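Local atomic coordinates of Non-structural protein 2 (Bluetongue virus, PDB entry 1UTY), a protein that binds single-stranded RNA, the portion modelled here being its N-terminal RNA-binding domain. Residues V57-G62 and I119-G124; N11-D16 and N50-G55; K95-S100 and K123-V128. One frame throughout, in Å; residues are numbered along the deposited sequence.

In the fold
All three contacts involve strands of one mixed sheet. Interaction 1 pairs strands 56-59 and 113-123 near the middle of the domain. Interaction 2 sits alongside it, with strand 10-15 as the next neighbour of 56-59; their centres are 9 Å apart, and the backbone pairs Lys-120 N to Gly-55 O at 2.7 Å and Leu-58 O to Leu-15 N at 2.8 Å probably hydrogen-bond the two together. Interaction 3 shares Lys-123 and Gly-124 with interaction 1, picking up strand 113-123 where it runs out into a loop, its centre 10 Å away. Interactions 2 and 3 do not touch, their centres lying about 17 Å apart. Each of the three also reaches the second subunit.

Interaction 1: residues V57-G62 and I119-G124; sequences VLNVPG and IKYCKG
Val-57 to Asn-59 and Tyr-121 to Lys-123 form a parallel beta pairing in the mixed sheet, where strand 56-59 lies beside the C-terminal residues of strand 113-123. The backbone bonds alternate as parallel strands require: Val-57 N to Lys-120 O, Cys-122 N to Val-57 O (both 2.8 Å), Asn-59 N to Cys-122 O and, just past the end of strand 113-123, Gly-124 N to Asn-59 O at 3.0 Å. The face bearing Val-57, Asn-59 and Tyr-121 carries most of the side-chain chemistry. The Tyr-121 ring presents an edge to both neighbours: Val-57 CG1 reaches CD1 at 4.0 Å, and the Asn-59 amide gives ND2 to the phenol OH at 2.7 Å, its plane turned 65° from the ring. Asn-59 gets there with CG anti to the backbone N (chi1 -179°). Val-57 CG2, the other branch, meets Ile-119 CG2 at 3.7 Å. On the reverse face Leu-58 CD1 rests on Cys-122 CB. Leu-144 of the second subunit packs on Val-57 and Tyr-121. The phenol oxygen thus accepts a bond from the adjacent strand, which ties the polar end of a buried tyrosine to Asn-59 and restricts the ring's swing.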
loop_
_atom_site.group_PDB
_atom_site.type_symbol
_atom_site.label_atom_id
_atom_site.label_comp_id
_atom_site.label_asym_id
_atom_site.label_seq_id
_atom_site.Cartn_x
_atom_site.Cartn_y
_atom_site.Cartn_z
ATOM N N VAL A 57 -6.490 13.649 -3.051
ATOM C CA VAL A 57 -6.636 14.250 -1.741
ATOM C C VAL A 57 -5.978 13.296 -0.757
ATOM O O VAL A 57 -6.391 12.149 -0.600
ATOM C CB VAL A 57 -8.110 14.514 -1.355
ATOM C CG1 VAL A 57 -8.227 14.932 0.099
ATOM C CG2 VAL A 57 -8.722 15.569 -2.260
ATOM N N LEU A 58 -4.918 13.776 -0.134
ATOM C CA LEU A 58 -4.226 13.026 0.877
ATOM C C LEU A 58 -4.609 13.608 2.235
ATOM O O LEU A 58 -4.060 14.619 2.685
ATOM C CB LEU A 58 -2.719 13.093 0.632
ATOM C CG LEU A 58 -1.826 12.304 1.599
ATOM C CD1 LEU A 58 -2.318 10.838 1.731
ATOM C CD2 LEU A 58 -0.356 12.393 1.153
ATOM N N ASN A 59 -5.599 12.972 2.849
ATOM C CA ASN A 59 -6.062 13.299 4.184
ATOM C C ASN A 59 -5.120 12.590 5.155
ATOM O O ASN A 59 -5.065 11.346 5.185
ATOM C CB ASN A 59 -7.503 12.807 4.314
ATOM C CG ASN A 59 -8.150 13.111 5.681
ATOM O OD1 ASN A 59 -7.499 13.518 6.625
ATOM N ND2 ASN A 59 -9.447 12.861 5.775
ATOM N N VAL A 60 -4.327 13.360 5.903
ATOM C CA VAL A 60 -3.468 12.766 6.939
ATOM C C VAL A 60 -3.741 13.362 8.317
ATOM O O VAL A 60 -4.244 14.473 8.401
ATOM C CB VAL A 60 -1.934 12.830 6.593
ATOM C CG1 VAL A 60 -1.658 12.229 5.225
ATOM C CG2 VAL A 60 -1.385 14.230 6.691
ATOM N N PRO A 61 -3.431 12.621 9.385
ATOM C CA PRO A 61 -3.605 13.123 10.760
ATOM C C PRO A 61 -2.352 13.787 11.377
ATOM O O PRO A 61 -2.451 14.339 12.482
ATOM C CB PRO A 61 -3.939 11.847 11.532
ATOM C CG PRO A 61 -3.054 10.798 10.834
ATOM C CD PRO A 61 -2.947 11.226 9.378
ATOM N N GLY A 62 -1.219 13.738 10.678
ATOM C CA GLY A 62 0.045 14.264 11.168
ATOM C C GLY A 62 1.229 13.775 10.335
ATOM O O GLY A 62 1.049 13.193 9.246
ATOM N N ILE A 119 -11.745 12.800 -8.519
ATOM C CA ILE A 119 -10.727 13.046 -7.513
ATOM C C ILE A 119 -10.398 11.722 -6.851
ATOM O O ILE A 119 -11.268 10.890 -6.652
ATOM C CB ILE A 119 -11.212 14.055 -6.459
ATOM C CG1 ILE A 119 -11.869 15.272 -7.119
ATOM C CG2 ILE A 119 -10.060 14.502 -5.565
ATOM C CD1 ILE A 119 -10.924 16.351 -7.598
ATOM N N LYS A 120 -9.138 11.525 -6.500
ATOM C CA LYS A 120 -8.748 10.288 -5.852
ATOM C C LYS A 120 -8.578 10.557 -4.372
ATOM O O LYS A 120 -7.700 11.334 -3.979
ATOM C CB LYS A 120 -7.486 9.708 -6.505
ATOM C CG LYS A 120 -7.481 9.906 -8.012
ATOM C CD LYS A 120 -6.925 8.740 -8.778
ATOM C CE LYS A 120 -6.321 9.249 -10.086
ATOM N NZ LYS A 120 -6.144 8.141 -11.065
ATOM N N TYR A 121 -9.457 9.958 -3.563
ATOM C CA TYR A 121 -9.419 10.129 -2.112
ATOM C C TYR A 121 -8.508 9.111 -1.424
ATOM O O TYR A 121 -8.646 7.896 -1.625
ATOM C CB TYR A 121 -10.822 10.080 -1.493
ATOM C CG TYR A 121 -10.797 10.369 -0.006
ATOM C CD1 TYR A 121 -10.462 11.646 0.475
ATOM C CD2 TYR A 121 -11.044 9.368 0.919
ATOM C CE1 TYR A 121 -10.406 11.908 1.840
ATOM C CE2 TYR A 121 -10.992 9.621 2.285
ATOM C CZ TYR A 121 -10.678 10.889 2.739
ATOM O OH TYR A 121 -10.623 11.130 4.098
ATOM N N CYS A 122 -7.601 9.615 -0.592
ATOM C CA CYS A 122 -6.573 8.800 0.052
ATOM C C CYS A 122 -6.493 9.178 1.520
ATOM O O CYS A 122 -6.240 10.343 1.856
ATOM C CB CYS A 122 -5.209 9.031 -0.597
ATOM S SG CYS A 122 -5.208 8.971 -2.391
ATOM N N LYS A 123 -6.728 8.198 2.386
ATOM C CA LYS A 123 -6.699 8.430 3.815
ATOM C C LYS A 123 -5.540 7.667 4.434
ATOM O O LYS A 123 -5.474 6.438 4.357
ATOM C CB LYS A 123 -8.045 8.054 4.480
ATOM C CG LYS A 123 -8.053 8.243 6.010
ATOM C CD LYS A 123 -9.422 8.630 6.556
ATOM C CE LYS A 123 -9.446 8.689 8.101
ATOM N NZ LYS A 123 -8.255 9.408 8.706
ATOM N N GLY A 124 -4.622 8.408 5.035
ATOM C CA GLY A 124 -3.470 7.832 5.703
ATOM C C GLY A 124 -3.702 7.900 7.197
ATOM O O GLY A 124 -4.360 8.807 7.677
#

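Interaction 2: residues N11-D16 and N50-G55; sequences NIFVLD and NPEPKG
The Phe-13 ring meets the chain at Pro-51 face-on: Pro-51 CA stands 3.5 Å from the ring centroid, only 3° off the normal, a CH-pi contact centred on the ring. The proline's CB extends the same cover to CD2 at 3.8 Å. At the far end of the ring, CZ touches Glu-52 CG at 3.5 Å, the glutamate chain crossing the phenyl at about a right angle, while Gly-55 CA approaches CE2 at the rim, near the ring plane. Phe-13 is put there by a chi1 of -60°, which sets CG beside its own backbone N and opposite the carbonyl carbon. No direct hydrogen bond joins the two segments; instead one water accepts from Asn-11 N at 3.1 Å and donates to Lys-54 O at 2.7 Å.

Further out, the loop has its own bracing. Glu-52 to Gly-55 make a type II beta turn, closed by Gly-55 N to Glu-52 O, and Asn-50 ND2 bonds to Pro-51 O from above the carbonyl plane and also to Gln-109 O. Asn-11 OD1 is taken by Gln-36. The loop leads from strand 44-48 into strand 56-59, whose Tyr-56 and Leu-58 hydrogen-bond to the Phe-13 backbone. Strand 34-39 flanks strand 10-15 on its other edge, with Tyr-34 against Pro-51, and Val-147 of the second subunit packs on that same proline.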
loop_
_atom_site.group_PDB
_atom_site.type_symbol
_atom_site.label_atom_id
_atom_site.label_comp_id
_atom_site.label_asym_id
_atom_site.label_seq_id
_atom_site.Cartn_x
_atom_site.Cartn_y
_atom_site.Cartn_z
ATOM N N ASN A 11 -0.678 15.703 -8.911
ATOM C CA ASN A 11 -1.121 16.740 -7.985
ATOM C C ASN A 11 -1.685 16.181 -6.700
ATOM O O ASN A 11 -2.736 15.550 -6.694
ATOM C CB ASN A 11 -2.173 17.621 -8.650
ATOM C CG ASN A 11 -1.573 18.580 -9.617
ATOM O OD1 ASN A 11 -1.047 19.616 -9.214
ATOM N ND2 ASN A 11 -1.588 18.226 -10.898
ATOM N N ILE A 12 -0.977 16.431 -5.611
ATOM C CA ILE A 12 -1.352 15.931 -4.310
ATOM C C ILE A 12 -1.799 17.128 -3.480
ATOM O O ILE A 12 -1.097 18.133 -3.388
ATOM C CB ILE A 12 -0.157 15.146 -3.662
ATOM C CG1 ILE A 12 0.218 13.944 -4.534
ATOM C CG2 ILE A 12 -0.500 14.605 -2.271
ATOM C CD1 ILE A 12 1.401 14.200 -5.429
ATOM N N PHE A 13 -2.998 17.012 -2.930
ATOM C CA PHE A 13 -3.597 18.036 -2.111
ATOM C C PHE A 13 -3.669 17.476 -0.708
ATOM O O PHE A 13 -4.507 16.629 -0.411
ATOM C CB PHE A 13 -4.982 18.397 -2.662
ATOM C CG PHE A 13 -4.940 18.922 -4.086
ATOM C CD1 PHE A 13 -4.765 20.281 -4.329
ATOM C CD2 PHE A 13 -5.027 18.042 -5.170
ATOM C CE1 PHE A 13 -4.696 20.778 -5.645
ATOM C CE2 PHE A 13 -4.967 18.508 -6.486
ATOM C CZ PHE A 13 -4.791 19.893 -6.734
ATOM N N VAL A 14 -2.741 17.907 0.136
ATOM C CA VAL A 14 -2.682 17.413 1.503
ATOM C C VAL A 14 -3.726 18.141 2.316
ATOM O O VAL A 14 -3.776 19.375 2.316
ATOM C CB VAL A 14 -1.277 17.557 2.133
ATOM C CG1 VAL A 14 -1.242 16.921 3.507
ATOM C CG2 VAL A 14 -0.213 16.894 1.229
ATOM N N LEU A 15 -4.592 17.358 2.956
ATOM C CA LEU A 15 -5.537 17.849 3.934
ATOM C C LEU A 15 -4.986 17.408 5.281
ATOM O O LEU A 15 -4.975 16.207 5.602
ATOM C CB LEU A 15 -6.928 17.263 3.681
ATOM C CG LEU A 15 -8.009 17.550 4.742
ATOM C CD1 LEU A 15 -8.289 19.054 4.883
ATOM C CD2 LEU A 15 -9.318 16.777 4.451
ATOM N N ASP A 16 -4.503 18.376 6.049
ATOM C CA ASP A 16 -3.881 18.138 7.349
ATOM C C ASP A 16 -4.457 19.139 8.338
ATOM O O ASP A 16 -3.848 20.174 8.613
ATOM C CB ASP A 16 -2.354 18.296 7.260
ATOM C CG ASP A 16 -1.658 18.182 8.629
ATOM O OD1 ASP A 16 -2.152 17.464 9.524
ATOM O OD2 ASP A 16 -0.602 18.778 8.907
ATOM N N ASN A 50 -9.111 24.144 -3.039
ATOM C CA ASN A 50 -9.728 22.906 -3.504
ATOM C C ASN A 50 -8.822 22.029 -4.378
ATOM O O ASN A 50 -7.908 22.528 -5.036
ATOM C CB ASN A 50 -11.087 23.194 -4.188
ATOM C CG ASN A 50 -10.941 23.884 -5.528
ATOM O OD1 ASN A 50 -10.948 25.110 -5.607
ATOM N ND2 ASN A 50 -10.802 23.100 -6.589
ATOM N N PRO A 51 -9.069 20.722 -4.373
ATOM C CA PRO A 51 -8.356 19.813 -5.279
ATOM C C PRO A 51 -8.806 19.999 -6.733
ATOM O O PRO A 51 -9.936 20.382 -6.996
ATOM C CB PRO A 51 -8.752 18.424 -4.774
ATOM C CG PRO A 51 -10.038 18.621 -4.092
ATOM C CD PRO A 51 -10.046 20.014 -3.526
ATOM N N GLU A 52 -7.902 19.718 -7.656
ATOM C CA GLU A 52 -8.151 19.856 -9.080
ATOM C C GLU A 52 -8.530 18.490 -9.637
ATOM O O GLU A 52 -8.271 17.476 -8.988
ATOM C CB GLU A 52 -6.888 20.349 -9.767
ATOM C CG GLU A 52 -6.413 21.715 -9.300
ATOM C CD GLU A 52 -5.142 22.161 -10.008
ATOM O OE1 GLU A 52 -4.356 21.283 -10.459
ATOM O OE2 GLU A 52 -4.932 23.392 -10.109
ATOM N N PRO A 53 -9.146 18.457 -10.823
ATOM C CA PRO A 53 -9.496 17.194 -11.485
ATOM C C PRO A 53 -8.305 16.252 -11.615
ATOM O O PRO A 53 -7.179 16.700 -11.801
ATOM C CB PRO A 53 -9.964 17.645 -12.865
ATOM C CG PRO A 53 -10.491 19.000 -12.631
ATOM C CD PRO A 53 -9.594 19.627 -11.600
ATOM N N LYS A 54 -8.560 14.955 -11.503
ATOM C CA LYS A 54 -7.502 13.947 -11.559
ATOM C C LYS A 54 -6.497 14.071 -10.399
ATOM O O LYS A 54 -5.481 13.393 -10.377
ATOM C CB LYS A 54 -6.799 13.976 -12.931
ATOM N N GLY A 55 -6.796 14.933 -9.428
ATOM C CA GLY A 55 -5.954 15.100 -8.256
ATOM C C GLY A 55 -6.184 14.095 -7.130
ATOM O O GLY A 55 -7.233 13.421 -7.059
HETATM O O HOH W 1 -2.865 14.010 -10.321
#

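Interaction 3: residues K95-S100 and K123-V128; sequences KFEGVS and KGMGIV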
loop_
_atom_site.group_PDB
_atom_site.type_symbol
_atom_site.label_atom_id
_atom_site.label_comp_id
_atom_site.label_asym_id
_atom_site.label_seq_id
_atom_site.Cartn_x
_atom_site.Cartn_y
_atom_site.Cartn_z
ATOM N N LYS A 95 10.601 3.005 4.589
ATOM C CA LYS A 95 9.266 2.432 4.770
ATOM C C LYS A 95 8.217 3.525 4.515
ATOM O O LYS A 95 8.463 4.703 4.801
ATOM C CB LYS A 95 9.052 1.983 6.235
ATOM C CG LYS A 95 9.847 0.789 6.734
ATOM C CD LYS A 95 9.289 0.236 8.080
ATOM C CE LYS A 95 10.428 -0.008 9.084
ATOM N NZ LYS A 95 10.377 -1.311 9.865
ATOM N N PHE A 96 7.033 3.111 4.053
ATOM C CA PHE A 96 5.882 3.997 3.927
ATOM C C PHE A 96 4.615 3.309 4.378
ATOM O O PHE A 96 4.490 2.093 4.281
ATOM C CB PHE A 96 5.677 4.404 2.469
ATOM C CG PHE A 96 6.834 5.109 1.894
ATOM C CD1 PHE A 96 7.904 4.391 1.369
ATOM C CD2 PHE A 96 6.880 6.487 1.913
ATOM C CE1 PHE A 96 9.001 5.053 0.870
ATOM C CE2 PHE A 96 7.952 7.148 1.430
ATOM C CZ PHE A 96 9.030 6.447 0.906
ATOM N N GLU A 97 3.657 4.106 4.829
ATOM C CA GLU A 97 2.291 3.634 4.930
ATOM C C GLU A 97 1.676 3.578 3.527
ATOM O O GLU A 97 1.481 4.613 2.888
ATOM C CB GLU A 97 1.480 4.556 5.825
ATOM C CG GLU A 97 0.033 4.118 5.964
ATOM C CD GLU A 97 -0.797 5.060 6.799
ATOM O OE1 GLU A 97 -0.225 5.889 7.546
ATOM O OE2 GLU A 97 -2.037 4.968 6.709
ATOM N N GLY A 98 1.387 2.366 3.055
ATOM C CA GLY A 98 0.635 2.158 1.829
ATOM C C GLY A 98 -0.778 2.709 1.942
ATOM O O GLY A 98 -1.615 2.194 2.653
ATOM N N VAL A 99 -1.029 3.799 1.241
ATOM C CA VAL A 99 -2.319 4.452 1.288
ATOM C C VAL A 99 -3.049 4.046 0.017
ATOM O O VAL A 99 -2.470 4.086 -1.085
ATOM C CB VAL A 99 -2.153 5.993 1.351
ATOM C CG1 VAL A 99 -3.500 6.694 1.334
ATOM C CG2 VAL A 99 -1.344 6.399 2.588
ATOM N N SER A 100 -4.301 3.637 0.181
ATOM C CA SER A 100 -5.169 3.300 -0.939
ATOM C C SER A 100 -5.900 4.513 -1.552
ATOM O O SER A 100 -6.158 5.531 -0.887
ATOM C CB SER A 100 -6.211 2.263 -0.497
ATOM O OG SER A 100 -5.635 0.972 -0.389
ATOM N N LYS A 123 -6.728 8.198 2.386
ATOM C CA LYS A 123 -6.699 8.430 3.815
ATOM C C LYS A 123 -5.540 7.667 4.434
ATOM O O LYS A 123 -5.474 6.438 4.357
ATOM C CB LYS A 123 -8.045 8.054 4.480
ATOM C CG LYS A 123 -8.053 8.243 6.010
ATOM C CD LYS A 123 -9.422 8.630 6.556
ATOM C CE LYS A 123 -9.446 8.689 8.101
ATOM N NZ LYS A 123 -8.255 9.408 8.706
ATOM N N GLY A 124 -4.622 8.408 5.035
ATOM C CA GLY A 124 -3.470 7.832 5.703
ATOM C C GLY A 124 -3.702 7.900 7.197
ATOM O O GLY A 124 -4.360 8.807 7.677
ATOM N N MET A 125 -3.162 6.929 7.921
ATOM C CA MET A 125 -3.389 6.812 9.351
ATOM C C MET A 125 -2.199 7.341 10.173
ATOM O O MET A 125 -2.321 7.527 11.379
ATOM C CB MET A 125 -3.734 5.358 9.721
ATOM C CG MET A 125 -5.133 4.878 9.218
ATOM S SD MET A 125 -6.565 5.953 9.675
ATOM C CE MET A 125 -6.666 5.652 11.473
ATOM N N GLY A 126 -1.070 7.594 9.521
ATOM C CA GLY A 126 0.079 8.172 10.188
ATOM C C GLY A 126 0.838 7.225 11.103
ATOM O O GLY A 126 1.366 7.652 12.129
ATOM N N ILE A 127 0.916 5.953 10.716
ATOM C CA ILE A 127 1.575 4.909 11.509
ATOM C C ILE A 127 3.017 4.568 11.080
ATOM O O ILE A 127 3.667 3.737 11.719
ATOM C CB ILE A 127 0.712 3.613 11.498
ATOM C CG1 ILE A 127 0.603 3.037 10.078
ATOM C CG2 ILE A 127 -0.692 3.869 12.125
ATOM C CD1 ILE A 127 0.015 1.627 10.053
ATOM N N VAL A 128 3.504 5.155 9.984
ATOM C CA VAL A 128 4.913 5.018 9.628
ATOM C C VAL A 128 5.560 6.400 9.694
ATOM O O VAL A 128 5.150 7.328 8.978
ATOM C CB VAL A 128 5.139 4.384 8.219
ATOM C CG1 VAL A 128 6.637 4.302 7.892
ATOM C CG2 VAL A 128 4.487 2.989 8.105
HETATM O O HOH W 2 2.319 6.836 7.889
HETATM O O HOH W 3 -7.365 5.393 1.583
HETATM O O HOH W 4 -5.397 3.758 2.418
#
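Strands 97-110 and 113-123 are the arms of an antiparallel beta hairpin, and this contact lies at its open end, where the chain leaves the second arm as a loop. Glu-97 does most of the holding. Its side chain runs out fully extended, CG opposite the backbone N (chi1 180°), and brings the carboxylate to the amides of the loop. OE2 takes Met-125 N at 2.6 Å in a fairly straight bond (164°). OE1 takes Gly-126 N at 2.7 Å, more bent at 133°, and a weak third bond from Ile-127 N. Both short bonds use syn lone pairs, the sides facing the other oxygen, so the turning chain wraps the end of the carboxylate. Such a set of N-H groups would probably favour the ionised form. A water near OE1 also accepts from Val-128 N at 2.9 Å.

Two valines pack beside this grip, mostly against backbone. Val-128 lays CG1 on Lys-95 CB at 3.7 Å and CG2 against the Glu-97 backbone, while Val-99 sets CG1 at 3.6 Å from Lys-123 O and CG2 over Gly-124 CA. Where the arms part, water replaces direct pairing: one molecule donates to Ser-100 O at 2.8 Å and accepts from Lys-123 N at 3.0 Å. Along its other edge, strand 97-110 pairs with strand 64-70 through the backbones of Glu-97 and Val-99. Gly-126 turns the loop with a positive phi. The whole is a hairpin whose splayed end is bridged by water and closed by an acidic side chain accepting consecutive loop amides.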